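Local coordinates for protein putative ABC transporter subunit, substrate-binding component (Rhodopseudomonas palustris, PDB 4EVQ) that binds 4-hydroxybenzoate and, as the solute-binding component of an ABC transporter, probably presents it to the membrane permease for uptake, at residues V94-V99 with A114-I119; K153-T158 with L205-V210; L17-L22 with R54-V59; K257-Y262 with F345-L350. All blocks are in the same frame, centred on the assembly; numbering follows the deposited sequence.

Contact 1 of 4, residues V94-V99 with A114-I119. With PHB (p-hydroxybenzoic acid), chain H.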
loop_
_atom_site.group_PDB
_atom_site.type_symbol
_atom_site.label_atom_id
_atom_site.label_comp_id
_atom_site.label_asym_id
_atom_site.label_seq_id
_atom_site.Cartn_x
_atom_site.Cartn_y
_atom_site.Cartn_z
ATOM N N VAL A 94 -12.125 5.557 -0.222
ATOM C CA VAL A 94 -11.946 6.790 -1.001
ATOM C C VAL A 94 -11.460 6.459 -2.394
ATOM O O VAL A 94 -11.958 7.010 -3.380
ATOM C CB VAL A 94 -10.926 7.726 -0.308
ATOM C CG1 VAL A 94 -10.669 9.022 -1.101
ATOM C CG2 VAL A 94 -11.349 8.042 1.095
ATOM N N ALA A 95 -10.473 5.583 -2.498
ATOM C CA ALA A 95 -9.884 5.262 -3.790
ATOM C C ALA A 95 -10.859 4.667 -4.764
ATOM O O ALA A 95 -10.794 4.989 -5.970
ATOM C CB ALA A 95 -8.706 4.343 -3.617
HETATM N N MSE A 96 -11.776 3.829 -4.316
HETATM C CA MSE A 96 -12.692 3.232 -5.282
HETATM C C MSE A 96 -13.657 4.294 -5.847
HETATM O O MSE A 96 -14.036 4.258 -7.029
HETATM C CB MSE A 96 -13.425 2.023 -4.696
HETATM C CG MSE A 96 -14.368 2.322 -3.606
HETATM SE SE MSE A 96 -15.173 0.644 -3.003
HETATM C CE MSE A 96 -13.666 -0.196 -2.155
ATOM N N ALA A 97 -14.020 5.274 -5.040
ATOM C CA ALA A 97 -14.865 6.355 -5.533
ATOM C C ALA A 97 -14.079 7.249 -6.475
ATOM O O ALA A 97 -14.626 7.740 -7.483
ATOM C CB ALA A 97 -15.375 7.140 -4.333
HETATM N N MSE A 98 -12.812 7.461 -6.181
HETATM C CA MSE A 98 -11.947 8.280 -7.045
HETATM C C MSE A 98 -11.775 7.607 -8.377
HETATM O O MSE A 98 -11.912 8.264 -9.425
HETATM C CB MSE A 98 -10.579 8.470 -6.359
HETATM C CG MSE A 98 -9.645 9.395 -7.072
HETATM SE SE MSE A 98 -7.763 9.134 -6.625
HETATM C CE MSE A 98 -7.511 7.581 -7.746
ATOM N N VAL A 99 -11.441 6.335 -8.395
ATOM C CA VAL A 99 -11.207 5.618 -9.639
ATOM C C VAL A 99 -12.481 5.509 -10.457
ATOM O O VAL A 99 -12.411 5.573 -11.683
ATOM C CB VAL A 99 -10.631 4.219 -9.345
ATOM C CG1 VAL A 99 -10.654 3.341 -10.600
ATOM C CG2 VAL A 99 -9.249 4.343 -8.814
ATOM N N ALA A 114 -3.876 2.491 -1.941
ATOM C CA ALA A 114 -5.138 1.777 -1.732
ATOM C C ALA A 114 -5.150 0.442 -2.431
ATOM O O ALA A 114 -4.975 0.366 -3.654
ATOM C CB ALA A 114 -6.332 2.610 -2.192
ATOM N N GLY A 115 -5.404 -0.603 -1.689
ATOM C CA GLY A 115 -5.381 -1.964 -2.201
ATOM C C GLY A 115 -6.653 -2.482 -2.765
ATOM O O GLY A 115 -6.684 -3.652 -3.207
ATOM N N ALA A 116 -7.689 -1.660 -2.829
ATOM C CA ALA A 116 -9.021 -2.146 -3.190
ATOM C C ALA A 116 -8.944 -3.098 -4.371
ATOM O O ALA A 116 -8.466 -2.725 -5.455
ATOM C CB ALA A 116 -9.930 -0.957 -3.514
ATOM N N ASP A 117 -9.499 -4.279 -4.203
ATOM C CA ASP A 117 -9.414 -5.315 -5.239
ATOM C C ASP A 117 -10.024 -4.853 -6.534
ATOM O O ASP A 117 -9.489 -5.149 -7.614
ATOM C CB ASP A 117 -10.098 -6.602 -4.762
ATOM C CG ASP A 117 -9.338 -7.332 -3.661
ATOM O OD1 ASP A 117 -8.109 -7.204 -3.570
ATOM O OD2 ASP A 117 -10.013 -8.092 -2.933
ATOM N N ILE A 118 -11.080 -4.061 -6.460
ATOM C CA ILE A 118 -11.825 -3.728 -7.674
ATOM C C ILE A 118 -11.017 -2.840 -8.619
ATOM O O ILE A 118 -11.275 -2.850 -9.835
ATOM C CB ILE A 118 -13.166 -3.070 -7.318
ATOM C CG1 ILE A 118 -14.124 -3.109 -8.496
ATOM C CG2 ILE A 118 -12.971 -1.661 -6.780
ATOM C CD1 ILE A 118 -15.545 -2.789 -8.073
ATOM N N ILE A 119 -10.056 -2.092 -8.111
ATOM C CA ILE A 119 -9.338 -1.119 -8.940
ATOM C C ILE A 119 -8.618 -1.764 -10.114
ATOM O O ILE A 119 -8.552 -1.165 -11.214
ATOM C CB ILE A 119 -8.407 -0.282 -8.027
ATOM C CG1 ILE A 119 -9.247 0.613 -7.142
ATOM C CG2 ILE A 119 -7.414 0.547 -8.850
ATOM C CD1 ILE A 119 -8.476 1.406 -6.127
HETATM C "C1'" PHB H . -6.332 0.706 2.256
HETATM O "O1'" PHB H . -7.354 1.248 2.736
HETATM O "O2'" PHB H . -6.317 0.176 1.076
HETATM C C1 PHB H . -5.057 0.640 3.000
HETATM C C2 PHB H . -4.801 1.581 3.998
HETATM C C3 PHB H . -3.616 1.514 4.713
HETATM C C4 PHB H . -2.724 0.527 4.449
HETATM C C5 PHB H . -2.945 -0.402 3.448
HETATM C C6 PHB H . -4.115 -0.329 2.752
HETATM O O4 PHB H . -1.569 0.444 5.135
#
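Ala95 and Ala114 meet methyl to methyl, their CB atoms 3.3 Å apart, tighter than ordinary van der Waals contact and a sign of how closely the loop lies against helix 92-105. The terminal carbon of Ile119 completes this first shell: CD1 lies 3.9 Å from Ala95 CB and 4.1 Å from Val99 CG2. Ile119 reaches both because its CG1 stands opposite the carbonyl carbon (chi1 -69°) and the chain is extended beyond it, putting CD1 on the helix. Selenomethionine Met96 adds a looser flank through its CB, 4.3 Å from Ile118 CG2; its tip near Ala116 is less certain, since a second conformer exists. Immediately beyond the alanine pair, Gly115 N donates a nearly straight bond (167°) to the ligand carboxylate, 3.0 Å from O2' of p-hydroxybenzoic acid. Further out, Arg130 NH1 is hydrogen-bonded to the carbonyl oxygens of both Ala114 and Ala116, tying two points of the loop backbone together, while Ser92, Tyr161 and Ser215 also bind the ligand. The chemistry is thus divided: apolar side chains, the two alanines the closest of them, pack helix against loop, and the loop backbone gives an N-H to a carboxylate that is probably ionised.

Contact 2 of 4, residues K153-T158 with L205-V210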
loop_
_atom_site.group_PDB
_atom_site.type_symbol
_atom_site.label_atom_id
_atom_site.label_comp_id
_atom_site.label_asym_id
_atom_site.label_seq_id
_atom_site.Cartn_x
_atom_site.Cartn_y
_atom_site.Cartn_z
ATOM N N LYS A 153 -4.764 -22.433 13.523
ATOM C CA LYS A 153 -5.960 -21.999 14.240
ATOM C C LYS A 153 -5.872 -20.488 14.496
ATOM O O LYS A 153 -5.292 -20.054 15.476
ATOM C CB LYS A 153 -6.064 -22.741 15.568
ATOM C CG LYS A 153 -7.309 -22.419 16.388
ATOM C CD LYS A 153 -7.260 -23.102 17.775
ATOM C CE LYS A 153 -8.440 -22.748 18.626
ATOM N NZ LYS A 153 -8.342 -23.306 20.041
ATOM N N ALA A 154 -6.462 -19.696 13.587
ATOM C CA ALA A 154 -6.265 -18.268 13.608
ATOM C C ALA A 154 -7.476 -17.508 14.095
ATOM O O ALA A 154 -8.624 -17.944 13.917
ATOM C CB ALA A 154 -5.961 -17.770 12.179
ATOM N N VAL A 155 -7.218 -16.366 14.707
ATOM C CA VAL A 155 -8.232 -15.323 14.848
ATOM C C VAL A 155 -7.752 -14.114 14.043
ATOM O O VAL A 155 -6.560 -13.806 14.047
ATOM C CB VAL A 155 -8.407 -14.898 16.322
ATOM C CG1 VAL A 155 -9.284 -13.635 16.465
ATOM C CG2 VAL A 155 -8.979 -16.026 17.134
ATOM N N THR A 156 -8.671 -13.446 13.332
ATOM C CA THR A 156 -8.328 -12.226 12.611
ATOM C C THR A 156 -8.883 -11.002 13.340
ATOM O O THR A 156 -9.921 -11.103 14.039
ATOM C CB THR A 156 -8.830 -12.204 11.170
ATOM O OG1 THR A 156 -10.235 -12.071 11.169
ATOM C CG2 THR A 156 -8.419 -13.442 10.418
ATOM N N VAL A 157 -8.178 -9.886 13.248
ATOM C CA VAL A 157 -8.679 -8.652 13.820
ATOM C C VAL A 157 -8.275 -7.492 12.894
ATOM O O VAL A 157 -7.103 -7.373 12.496
ATOM C CB VAL A 157 -8.196 -8.478 15.271
ATOM C CG1 VAL A 157 -6.722 -8.471 15.374
ATOM C CG2 VAL A 157 -8.809 -7.253 15.896
ATOM N N THR A 158 -9.226 -6.629 12.608
ATOM C CA THR A 158 -8.962 -5.518 11.694
ATOM C C THR A 158 -10.056 -4.488 11.842
ATOM O O THR A 158 -10.985 -4.657 12.624
ATOM C CB THR A 158 -8.805 -5.979 10.223
ATOM O OG1 THR A 158 -8.298 -4.893 9.440
ATOM C CG2 THR A 158 -10.111 -6.424 9.641
ATOM N N LEU A 205 -10.333 -17.460 23.006
ATOM C CA LEU A 205 -10.480 -18.366 21.871
ATOM C C LEU A 205 -9.295 -19.305 21.684
ATOM O O LEU A 205 -9.379 -20.246 20.899
ATOM C CB LEU A 205 -10.671 -17.553 20.569
ATOM C CG LEU A 205 -12.033 -16.838 20.506
ATOM C CD1 LEU A 205 -12.001 -15.708 19.486
ATOM C CD2 LEU A 205 -13.173 -17.814 20.174
ATOM N N LYS A 206 -8.187 -18.999 22.353
ATOM C CA LYS A 206 -6.981 -19.831 22.350
ATOM C C LYS A 206 -6.508 -20.236 20.940
ATOM O O LYS A 206 -6.201 -21.411 20.670
ATOM C CB LYS A 206 -7.180 -21.096 23.214
ATOM C CG LYS A 206 -7.483 -20.764 24.645
ATOM C CD LYS A 206 -7.739 -22.037 25.487
ATOM C CE LYS A 206 -8.223 -21.693 26.903
ATOM N NZ LYS A 206 -8.343 -22.910 27.716
ATOM N N PRO A 207 -6.389 -19.250 20.036
ATOM C CA PRO A 207 -5.799 -19.568 18.740
ATOM C C PRO A 207 -4.290 -19.817 18.835
ATOM O O PRO A 207 -3.670 -19.486 19.852
ATOM C CB PRO A 207 -6.088 -18.286 17.933
ATOM C CG PRO A 207 -5.959 -17.197 18.946
ATOM C CD PRO A 207 -6.630 -17.797 20.188
ATOM N N ASP A 208 -3.702 -20.377 17.782
ATOM C CA ASP A 208 -2.258 -20.466 17.720
ATOM C C ASP A 208 -1.581 -19.317 16.980
ATOM O O ASP A 208 -0.356 -19.237 16.926
ATOM C CB ASP A 208 -1.776 -21.827 17.190
ATOM C CG ASP A 208 -2.120 -22.103 15.738
ATOM O OD1 ASP A 208 -2.602 -21.221 14.999
ATOM O OD2 ASP A 208 -1.877 -23.237 15.260
ATOM N N CYS A 209 -2.405 -18.380 16.509
ATOM C CA CYS A 209 -1.879 -17.152 15.896
ATOM C C CYS A 209 -3.015 -16.150 15.750
ATOM O O CYS A 209 -4.190 -16.479 15.730
ATOM C CB CYS A 209 -1.282 -17.449 14.499
ATOM S SG CYS A 209 -2.428 -18.229 13.327
ATOM N N VAL A 210 -2.594 -14.902 15.554
ATOM C CA VAL A 210 -3.479 -13.785 15.247
ATOM C C VAL A 210 -2.984 -13.139 13.959
ATOM O O VAL A 210 -1.780 -12.919 13.790
ATOM C CB VAL A 210 -3.506 -12.769 16.386
ATOM C CG1 VAL A 210 -4.286 -11.522 15.976
ATOM C CG2 VAL A 210 -4.128 -13.386 17.638
#
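The carboxylate of Asp208 meets the backbone of Lys153 out of its own plane: Lys153 N donates to OD1 over 2.9 Å, from 44° above that plane. Lys152 N, bonded to OD2, gives the carboxylate a second backbone donor. The peptide carbonyl of Lys153 is met differently, Asp208 N lying in its plane 2.8 Å from Lys153 O, with Cys209 N adding only a weak bond to the same oxygen. A second peptide carbonyl is approached from above its plane, as Lys153 NZ comes to Lys206 O at 2.9 Å, 60° out of it, with a weak further bond to Leu205 O. That reach depends on a fully extended lysine chain, CG anti to the backbone N (chi1 -177°). Because the oxygens lie where helix 196-205 gives way to the positive phi of Lys206, the ammonium group would probably complement the negative end of that helix. Farther along, Val155 CG2 packs on Pro207 CG at 3.7 Å and on Leu205 CD1 at 3.8 Å, while Val155 N donates to Cys209 O at 3.2 Å in the parallel ladder. Ile202 of helix 196-205 covers the Val155 and Val210 face; Phe171 of helix 162-177 packs on Ala154 and Thr156, whose face is the reverse one. Backbone bonds of Ala154 and Thr156 to strand 181-188 place strand 153-159 between it and 209-213.

Contact 3 of 4, residues L17-L22 with R54-V59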
loop_
_atom_site.group_PDB
_atom_site.type_symbol
_atom_site.label_atom_id
_atom_site.label_comp_id
_atom_site.label_asym_id
_atom_site.label_seq_id
_atom_site.Cartn_x
_atom_site.Cartn_y
_atom_site.Cartn_z
ATOM N N LEU A 17 3.530 20.979 -15.196
ATOM C CA LEU A 17 2.587 19.867 -15.245
ATOM C C LEU A 17 1.894 19.848 -13.891
ATOM O O LEU A 17 2.569 19.849 -12.854
ATOM C CB LEU A 17 3.370 18.566 -15.453
ATOM C CG LEU A 17 2.697 17.336 -16.038
ATOM C CD1 LEU A 17 3.728 16.538 -16.848
ATOM C CD2 LEU A 17 2.122 16.495 -14.971
ATOM N N LYS A 18 0.564 19.851 -13.881
ATOM C CA LYS A 18 -0.189 19.873 -12.629
ATOM C C LYS A 18 -0.544 18.458 -12.240
ATOM O O LYS A 18 -1.319 17.777 -12.900
ATOM C CB LYS A 18 -1.459 20.721 -12.734
ATOM C CG LYS A 18 -1.199 22.155 -13.098
ATOM C CD LYS A 18 -2.502 22.930 -13.126
ATOM C CE LYS A 18 -3.011 23.182 -11.717
ATOM N NZ LYS A 18 -4.064 24.266 -11.777
ATOM N N VAL A 19 0.046 18.032 -11.149
ATOM C CA VAL A 19 -0.157 16.684 -10.624
ATOM C C VAL A 19 -1.049 16.818 -9.395
ATOM O O VAL A 19 -0.655 17.404 -8.369
ATOM C CB VAL A 19 1.166 16.015 -10.313
ATOM C CG1 VAL A 19 0.897 14.616 -9.733
ATOM C CG2 VAL A 19 2.030 15.877 -11.561
ATOM N N GLY A 20 -2.274 16.327 -9.507
ATOM C CA GLY A 20 -3.186 16.344 -8.395
ATOM C C GLY A 20 -2.916 15.200 -7.459
ATOM O O GLY A 20 -2.837 14.071 -7.925
ATOM N N LEU A 21 -2.748 15.490 -6.184
ATOM C CA LEU A 21 -2.456 14.483 -5.166
ATOM C C LEU A 21 -3.593 14.440 -4.239
ATOM O O LEU A 21 -3.807 15.394 -3.474
ATOM C CB LEU A 21 -1.209 14.771 -4.362
ATOM C CG LEU A 21 0.121 14.889 -5.020
ATOM C CD1 LEU A 21 1.236 14.903 -3.949
ATOM C CD2 LEU A 21 0.331 13.700 -5.925
ATOM N N LEU A 22 -4.362 13.378 -4.267
ATOM C CA LEU A 22 -5.453 13.172 -3.332
ATOM C C LEU A 22 -4.985 12.162 -2.310
ATOM O O LEU A 22 -4.833 10.974 -2.629
ATOM C CB LEU A 22 -6.691 12.646 -4.070
ATOM C CG LEU A 22 -7.955 12.438 -3.236
ATOM C CD1 LEU A 22 -8.505 13.777 -2.739
ATOM C CD2 LEU A 22 -9.057 11.645 -3.974
ATOM N N ARG A 54 9.458 18.222 -17.790
ATOM C CA ARG A 54 8.432 19.148 -17.355
ATOM C C ARG A 54 8.559 19.474 -15.894
ATOM O O ARG A 54 8.703 18.576 -15.066
ATOM C CB ARG A 54 7.039 18.584 -17.597
ATOM C CG ARG A 54 6.718 18.252 -19.045
ATOM C CD ARG A 54 6.499 19.531 -19.888
ATOM N NE ARG A 54 5.511 20.423 -19.268
ATOM C CZ ARG A 54 4.195 20.362 -19.484
ATOM N NH1 ARG A 54 3.690 19.444 -20.299
ATOM N NH2 ARG A 54 3.365 21.208 -18.871
ATOM N N SER A 55 8.482 20.755 -15.576
ATOM C CA SER A 55 8.388 21.166 -14.186
ATOM C C SER A 55 7.090 20.646 -13.611
ATOM O O SER A 55 6.091 20.485 -14.314
ATOM C CB SER A 55 8.432 22.682 -14.057
ATOM O OG SER A 55 9.542 23.211 -14.767
ATOM N N ILE A 56 7.102 20.376 -12.312
ATOM C CA ILE A 56 5.964 19.745 -11.674
ATOM C C ILE A 56 5.391 20.647 -10.607
ATOM O O ILE A 56 6.122 21.233 -9.806
ATOM C CB ILE A 56 6.363 18.411 -10.997
ATOM C CG1 ILE A 56 7.035 17.447 -11.990
ATOM C CG2 ILE A 56 5.151 17.760 -10.256
ATOM C CD1 ILE A 56 6.180 16.995 -13.131
ATOM N N SER A 57 4.080 20.794 -10.625
ATOM C CA SER A 57 3.378 21.470 -9.544
ATOM C C SER A 57 2.405 20.471 -8.910
ATOM O O SER A 57 1.512 19.960 -9.573
ATOM C CB SER A 57 2.616 22.673 -10.109
ATOM O OG SER A 57 1.698 23.166 -9.149
ATOM N N PHE A 58 2.555 20.228 -7.611
ATOM C CA PHE A 58 1.673 19.303 -6.902
ATOM C C PHE A 58 0.527 20.079 -6.284
ATOM O O PHE A 58 0.734 21.035 -5.536
ATOM C CB PHE A 58 2.416 18.532 -5.804
ATOM C CG PHE A 58 3.381 17.492 -6.328
ATOM C CD1 PHE A 58 2.918 16.361 -6.983
ATOM C CD2 PHE A 58 4.742 17.631 -6.139
ATOM C CE1 PHE A 58 3.788 15.413 -7.462
ATOM C CE2 PHE A 58 5.628 16.663 -6.632
ATOM C CZ PHE A 58 5.149 15.563 -7.272
ATOM N N VAL A 59 -0.681 19.666 -6.601
ATOM C CA VAL A 59 -1.872 20.235 -6.029
ATOM C C VAL A 59 -2.361 19.237 -5.009
ATOM O O VAL A 59 -2.922 18.186 -5.369
ATOM C CB VAL A 59 -2.937 20.486 -7.103
ATOM C CG1 VAL A 59 -4.143 21.112 -6.470
ATOM C CG2 VAL A 59 -2.338 21.366 -8.234
#
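Arg54 folds back on Leu17, whose CB lies over one face of the guanidinium and whose CD1 is 4.0 Å from Arg54 CB. Bends at chi2 (-73°) and chi3 (-52°) bring the group round, and its nitrogens find carbonyl partners: NH1 at Gly309 O and NH2 at Gly15 O. Ser55 opens the parallel ladder, its O accepting Leu17 N at 2.8 Å; its hydroxyl pairs with Lys50. Ile56 then serves two neighbours with two branches, CD1 at 4.0 Å from Leu17 CB and CG2 at 3.9 Å from Val19 CG2. The same CG2 sits over the centre of the Phe58 ring, so that one face of the ring is covered from within its own strand. Ser57 uses only its backbone in the ladder: its N gives Leu17 O an almost linear bond (177°), and its O accepts Val19 N. Phe58 lies side by side with Val19, CE1 3.8 Å from CG1, while its CD1 is 3.7 Å from Leu21 CG. An alanine in place of Leu21 is likely to strip that flank of the Phe58 ring, opening a gap beneath helix 30-46 and leaving the ring freer to turn. Val59 continues the ladder, its N donating to Val19 O and its O accepting Leu21 N at 2.8 Å; on the Lys18 face its CG2 touches Lys18 CE, whose amine goes on to Glu81 O. Leu40 of helix 30-46 packs on Leu21 and Phe58. Two adjacent parallel strands, joined through a helix lying on their shared face, form the beta-alpha-beta crossover that begins this periplasmic-binding-protein fold.

Contact 4 of 4, residues K257-Y262 with F345-L350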
loop_
_atom_site.group_PDB
_atom_site.type_symbol
_atom_site.label_atom_id
_atom_site.label_comp_id
_atom_site.label_asym_id
_atom_site.label_seq_id
_atom_site.Cartn_x
_atom_site.Cartn_y
_atom_site.Cartn_z
ATOM N N LYS A 257 5.665 -11.157 12.867
ATOM C CA LYS A 257 5.957 -11.644 11.533
ATOM C C LYS A 257 4.987 -10.983 10.548
ATOM O O LYS A 257 3.805 -10.872 10.797
ATOM C CB LYS A 257 5.761 -13.146 11.468
ATOM C CG LYS A 257 6.768 -13.906 12.313
ATOM C CD LYS A 257 7.793 -14.533 11.469
ATOM C CE LYS A 257 8.919 -15.199 12.243
ATOM N NZ LYS A 257 8.516 -16.149 13.269
ATOM N N THR A 258 5.509 -10.546 9.405
ATOM C CA THR A 258 4.671 -9.937 8.389
ATOM C C THR A 258 5.112 -10.367 7.007
ATOM O O THR A 258 6.207 -10.874 6.800
ATOM C CB THR A 258 4.652 -8.384 8.442
ATOM O OG1 THR A 258 5.947 -7.851 8.177
ATOM C CG2 THR A 258 4.162 -7.846 9.761
ATOM N N VAL A 259 4.206 -10.187 6.053
ATOM C CA VAL A 259 4.522 -10.380 4.644
ATOM C C VAL A 259 4.309 -9.054 3.919
ATOM O O VAL A 259 3.276 -8.400 4.112
ATOM C CB VAL A 259 3.678 -11.503 4.046
ATOM C CG1 VAL A 259 3.809 -11.537 2.541
ATOM C CG2 VAL A 259 4.079 -12.862 4.650
ATOM N N LEU A 260 5.281 -8.647 3.113
ATOM C CA LEU A 260 5.162 -7.385 2.385
ATOM C C LEU A 260 6.063 -7.445 1.163
ATOM O O LEU A 260 7.090 -8.100 1.152
ATOM C CB LEU A 260 5.579 -6.177 3.275
ATOM C CG LEU A 260 5.082 -4.800 2.829
ATOM C CD1 LEU A 260 3.568 -4.694 2.891
ATOM C CD2 LEU A 260 5.753 -3.737 3.728
ATOM N N HIS A 261 5.697 -6.621 0.195
ATOM C CA HIS A 261 6.438 -6.403 -1.042
ATOM C C HIS A 261 7.662 -5.506 -0.915
ATOM O O HIS A 261 8.309 -5.206 -1.898
ATOM C CB HIS A 261 5.470 -5.929 -2.123
ATOM C CG HIS A 261 4.631 -4.778 -1.708
ATOM N ND1 HIS A 261 3.661 -4.912 -0.736
ATOM C CD2 HIS A 261 4.570 -3.503 -2.148
ATOM C CE1 HIS A 261 3.072 -3.746 -0.561
ATOM N NE2 HIS A 261 3.594 -2.878 -1.408
ATOM N N TYR A 262 7.986 -5.067 0.287
ATOM C CA TYR A 262 9.200 -4.280 0.535
ATOM C C TYR A 262 9.787 -4.646 1.888
ATOM O O TYR A 262 9.049 -4.958 2.807
ATOM C CB TYR A 262 8.889 -2.764 0.516
ATOM C CG TYR A 262 10.099 -1.919 0.740
ATOM C CD1 TYR A 262 11.119 -1.826 -0.212
ATOM C CD2 TYR A 262 10.225 -1.167 1.914
ATOM C CE1 TYR A 262 12.238 -1.082 0.024
ATOM C CE2 TYR A 262 11.356 -0.399 2.141
ATOM C CZ TYR A 262 12.349 -0.344 1.181
ATOM O OH TYR A 262 13.463 0.430 1.439
ATOM N N PHE A 345 6.677 -11.014 -2.749
ATOM C CA PHE A 345 6.317 -10.748 -1.358
ATOM C C PHE A 345 7.306 -11.457 -0.463
ATOM O O PHE A 345 7.579 -12.636 -0.632
ATOM C CB PHE A 345 4.881 -11.176 -1.046
ATOM C CG PHE A 345 3.841 -10.337 -1.723
ATOM C CD1 PHE A 345 3.383 -9.160 -1.134
ATOM C CD2 PHE A 345 3.341 -10.694 -2.955
ATOM C CE1 PHE A 345 2.448 -8.336 -1.763
ATOM C CE2 PHE A 345 2.405 -9.873 -3.567
ATOM C CZ PHE A 345 1.936 -8.710 -2.949
ATOM N N TYR A 346 7.854 -10.729 0.488
ATOM C CA TYR A 346 8.851 -11.248 1.413
ATOM C C TYR A 346 8.265 -11.524 2.795
ATOM O O TYR A 346 7.435 -10.756 3.289
ATOM C CB TYR A 346 9.987 -10.221 1.550
ATOM C CG TYR A 346 10.489 -9.662 0.208
ATOM C CD1 TYR A 346 11.393 -10.365 -0.575
ATOM C CD2 TYR A 346 10.067 -8.424 -0.263
ATOM C CE1 TYR A 346 11.846 -9.856 -1.788
ATOM C CE2 TYR A 346 10.510 -7.911 -1.482
ATOM C CZ TYR A 346 11.413 -8.635 -2.233
ATOM O OH TYR A 346 11.894 -8.167 -3.455
ATOM N N LEU A 347 8.710 -12.618 3.408
ATOM C CA LEU A 347 8.455 -12.889 4.798
ATOM C C LEU A 347 9.419 -12.048 5.602
ATOM O O LEU A 347 10.591 -11.969 5.261
ATOM C CB LEU A 347 8.663 -14.387 5.089
ATOM C CG LEU A 347 8.477 -14.816 6.549
ATOM C CD1 LEU A 347 7.010 -14.666 6.961
ATOM C CD2 LEU A 347 8.973 -16.274 6.712
ATOM N N ARG A 348 8.921 -11.416 6.654
ATOM C CA ARG A 348 9.721 -10.506 7.461
ATOM C C ARG A 348 9.470 -10.750 8.939
ATOM O O ARG A 348 8.416 -11.231 9.315
ATOM C CB ARG A 348 9.360 -9.045 7.179
ATOM C CG ARG A 348 9.165 -8.764 5.686
ATOM C CD ARG A 348 8.863 -7.338 5.365
ATOM N NE ARG A 348 7.775 -6.793 6.165
ATOM C CZ ARG A 348 7.566 -5.494 6.351
ATOM N NH1 ARG A 348 8.305 -4.612 5.710
ATOM N NH2 ARG A 348 6.648 -5.088 7.184
ATOM N N GLU A 349 10.403 -10.315 9.758
ATOM C CA GLU A 349 10.200 -10.283 11.201
ATOM C C GLU A 349 10.669 -8.939 11.707
ATOM O O GLU A 349 11.725 -8.438 11.288
ATOM C CB GLU A 349 11.007 -11.399 11.912
ATOM C CG GLU A 349 10.809 -11.462 13.414
ATOM C CD GLU A 349 11.560 -12.600 14.056
ATOM O OE1 GLU A 349 12.051 -13.475 13.331
ATOM O OE2 GLU A 349 11.651 -12.583 15.298
ATOM N N LEU A 350 9.923 -8.360 12.630
ATOM C CA LEU A 350 10.363 -7.145 13.272
ATOM C C LEU A 350 11.373 -7.534 14.338
ATOM O O LEU A 350 11.075 -8.348 15.231
ATOM C CB LEU A 350 9.130 -6.421 13.814
ATOM C CG LEU A 350 9.204 -5.100 14.510
ATOM C CD1 LEU A 350 10.090 -4.164 13.698
ATOM C CD2 LEU A 350 7.794 -4.580 14.751
HETATM O O HOH W 1 8.930 -14.334 15.637
#
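Arg348 and Thr258 meet through two torsions: Thr258 OG1 stands between its backbone N and carbonyl carbon (chi1 64°), and the arginine chain bends at chi3 (-51°) to turn its guanidinium side-on. Two nitrogens therefore grip one oxygen, NE at 2.9 Å and NH2 at 3.0 Å from Thr258 OG1, which lies close to the guanidinium plane. Leu260 CD2 covers one face, offset toward the rim and 3.3 Å from Arg348 NH1. NH1 also makes a weak bond to Tyr262 O, while NH2 has a salt bridge to Asp243. A methionine in place of Arg348 would probably leave Asp243 without its charge partner and Thr258 OG1 without its two donors. The backbone beneath is an antiparallel ladder, with Thr258-Arg348 and Leu260-Tyr346 as hydrogen-bonded pairs; here strand 257-260, the last of the parallel run in this sheet, is followed by strand 345-351, which runs against it, and then by 354-362, which reverses again. On the opposite sheet face, Val259 CG1 packs at 3.8 Å on Phe345 CB, crossing it at about a right angle. The side chains of Phe345 and His261 lie side by side with their rings oblique (planes at 71°), Phe345 CE1 3.8 Å from His261 ND1, a buried nitrogen with no polar partner; NE2 is instead bonded to Gln292. At the far end Lys257 NZ and Glu349 OE1 stay 4.4 Å apart, and one water, accepting from NZ and donating weakly to OE2, bridges the opposite charges.

In the fold
Contacts 2 and 4 share one mixed sheet: contact 2 pairs parallel strands, contact 4 pairs the last parallel strand with an antiparallel one, and their centres are about 19 Å apart. Contact 3 belongs to the other sheet and touches contact 1, Met98 SE lying 3.9 Å from Leu22 CD2. Contacts 2 and 3 have centres about 44 Å apart, on opposite sides of the chain's centre. Contacts 1, 2 and 4 are mostly buried, contact 3 only partly. Chemistry follows place: contact 1, alone in holding ligand-pocket residues, joins its segments through apolar contacts, contact 3 adds apolar packing to a regular ladder and sends its charged ends to partners outside the pair, whereas in contacts 2 and 4 charged side chains bond across the segments themselves.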